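Local coordinates for protein isochorismatase hydrolase (Alkaliphilus metalliredigens, PDB 3HB7) that is probably a hydrolase of the isochorismatase family, within the cysteine hydrolase superfamily, at residues H8-I13 with T122-G127. Sequence-based numbering, arbitrary orientation.
Sequences HAILVI and TVVLTG
With CG of H8 turned anti to the carbonyl carbon (chi1 -77°) and CG2 of T122 anti to the backbone N, the two side chains run side by side, pointing the same way, with the threonine methyl over the face of the imidazole. T122 CG2 sits over the ring's centre, 3.7 Å from the centroid of H8 and 9° off its normal, a textbook CH-pi contact. The ring is also held from outside the pair, by a hydrogen bond between ND1 and Y182 OH and by W186, edge-to-face. Cutting H8 back to an alanine is likely to leave the T122 methyl without the ring it packs on and Y182 OH without this hydrogen-bond partner.

The second torsion of note is that of T126, whose OG1 stands between the backbone N and the carbonyl carbon (chi1 62°), turned to strand 8-13. There it donates to L11 O at 2.8 Å, coming from above the carbonyl plane, while T126 N reaches the same oxygen at 3.1 Å, nearly in line with the C=O. The rest of the parallel ladder runs from A9 N to T122 O, V124 N to A9 O, L11 N to V124 O and I13 N to T126 O.

Beside H8 and T122, V124 CG2 packs on I10 CG1 at 3.6 Å. On the reverse face L125 CD1 meets I13 CD1 at 3.7 Å, with L11 CD1 alongside. At G127 a side chain would collide with I13 O.

These are the two middle strands of the six-stranded parallel sheet, strand order 3-2-1-4-5-6, of the Rossmann-like alpha/beta fold of the isochorismatase family, flanked by strands 53-60 and 147-151. The chemistry implies a buried, mostly apolar seam, and illustrates how a threonine can add a hydroxyl bond to the backbone ladder of a parallel pair, L11 O being gripped by two donors from a single residue.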
loop_
_atom_site.group_PDB
_atom_site.type_symbol
_atom_site.label_atom_id
_atom_site.label_comp_id
_atom_site.label_asym_id
_atom_site.label_seq_id
_atom_site.Cartn_x
_atom_site.Cartn_y
_atom_site.Cartn_z
ATOM N N HIS E 8 32.655 -38.061 -20.540
ATOM C CA HIS E 8 31.581 -37.172 -20.195
ATOM C C HIS E 8 30.255 -37.671 -20.692
ATOM O O HIS E 8 30.157 -38.230 -21.757
ATOM C CB HIS E 8 31.782 -35.830 -20.855
ATOM C CG HIS E 8 32.809 -34.978 -20.204
ATOM N ND1 HIS E 8 32.864 -33.624 -20.398
ATOM C CD2 HIS E 8 33.830 -35.286 -19.382
ATOM C CE1 HIS E 8 33.875 -33.132 -19.718
ATOM N NE2 HIS E 8 34.475 -34.120 -19.091
ATOM N N ALA E 9 29.225 -37.413 -19.906
ATOM C CA ALA E 9 27.864 -37.620 -20.327
ATOM C C ALA E 9 27.137 -36.306 -20.303
ATOM O O ALA E 9 27.228 -35.548 -19.371
ATOM C CB ALA E 9 27.193 -38.591 -19.452
ATOM N N ILE E 10 26.402 -36.044 -21.351
ATOM C CA ILE E 10 25.660 -34.833 -21.436
ATOM C C ILE E 10 24.229 -35.204 -21.315
ATOM O O ILE E 10 23.735 -35.960 -22.096
ATOM C CB ILE E 10 25.899 -34.177 -22.778
ATOM C CG1 ILE E 10 27.364 -33.822 -22.894
ATOM C CG2 ILE E 10 25.055 -32.949 -22.944
ATOM C CD1 ILE E 10 27.702 -33.116 -24.115
ATOM N N LEU E 11 23.563 -34.657 -20.316
ATOM C CA LEU E 11 22.194 -35.012 -20.051
ATOM C C LEU E 11 21.272 -33.979 -20.624
ATOM O O LEU E 11 21.356 -32.839 -20.314
ATOM C CB LEU E 11 21.965 -35.157 -18.558
ATOM C CG LEU E 11 23.027 -35.989 -17.878
ATOM C CD1 LEU E 11 22.865 -36.031 -16.404
ATOM C CD2 LEU E 11 23.029 -37.342 -18.415
ATOM N N VAL E 12 20.380 -34.406 -21.478
ATOM C CA VAL E 12 19.491 -33.490 -22.099
ATOM C C VAL E 12 18.156 -33.696 -21.473
ATOM O O VAL E 12 17.559 -34.724 -21.609
ATOM C CB VAL E 12 19.447 -33.744 -23.588
ATOM C CG1 VAL E 12 18.606 -32.749 -24.262
ATOM C CG2 VAL E 12 20.803 -33.700 -24.130
ATOM N N ILE E 13 17.711 -32.686 -20.755
ATOM C CA ILE E 13 16.614 -32.855 -19.849
ATOM C C ILE E 13 15.339 -32.217 -20.281
ATOM O O ILE E 13 15.206 -31.041 -20.322
ATOM C CB ILE E 13 16.983 -32.328 -18.471
ATOM C CG1 ILE E 13 18.046 -33.202 -17.846
ATOM C CG2 ILE E 13 15.806 -32.311 -17.604
ATOM C CD1 ILE E 13 18.935 -32.480 -16.978
ATOM N N THR E 122 32.031 -37.279 -15.531
ATOM C CA THR E 122 31.508 -35.952 -15.549
ATOM C C THR E 122 30.184 -35.899 -16.224
ATOM O O THR E 122 30.005 -36.455 -17.260
ATOM C CB THR E 122 32.472 -35.023 -16.277
ATOM O OG1 THR E 122 33.609 -34.821 -15.462
ATOM C CG2 THR E 122 31.857 -33.700 -16.542
ATOM N N VAL E 123 29.254 -35.180 -15.644
ATOM C CA VAL E 123 27.990 -34.982 -16.293
ATOM C C VAL E 123 27.804 -33.528 -16.584
ATOM O O VAL E 123 28.166 -32.703 -15.804
ATOM C CB VAL E 123 26.807 -35.528 -15.467
ATOM C CG1 VAL E 123 27.163 -36.817 -14.841
ATOM C CG2 VAL E 123 26.389 -34.567 -14.443
ATOM N N VAL E 124 27.263 -33.224 -17.740
ATOM C CA VAL E 124 27.031 -31.850 -18.095
ATOM C C VAL E 124 25.583 -31.603 -18.452
ATOM O O VAL E 124 24.980 -32.372 -19.136
ATOM C CB VAL E 124 28.017 -31.340 -19.188
ATOM C CG1 VAL E 124 29.223 -32.214 -19.304
ATOM C CG2 VAL E 124 27.348 -31.159 -20.484
ATOM N N LEU E 125 25.034 -30.508 -17.973
ATOM C CA LEU E 125 23.600 -30.330 -17.918
ATOM C C LEU E 125 23.017 -29.421 -18.950
ATOM O O LEU E 125 23.477 -28.327 -19.132
ATOM C CB LEU E 125 23.196 -29.801 -16.553
ATOM C CG LEU E 125 23.127 -30.770 -15.405
ATOM C CD1 LEU E 125 22.399 -31.931 -15.856
ATOM C CD2 LEU E 125 24.477 -31.157 -14.986
ATOM N N THR E 126 21.969 -29.887 -19.596
ATOM C CA THR E 126 21.293 -29.132 -20.607
ATOM C C THR E 126 19.822 -29.355 -20.515
ATOM O O THR E 126 19.386 -30.359 -20.062
ATOM C CB THR E 126 21.776 -29.517 -22.008
ATOM O OG1 THR E 126 21.483 -30.876 -22.264
ATOM C CG2 THR E 126 23.246 -29.316 -22.121
ATOM N N GLY E 127 19.045 -28.422 -20.995
ATOM C CA GLY E 127 17.632 -28.560 -20.848
ATOM C C GLY E 127 17.011 -27.598 -19.889
ATOM O O GLY E 127 17.544 -26.567 -19.576
#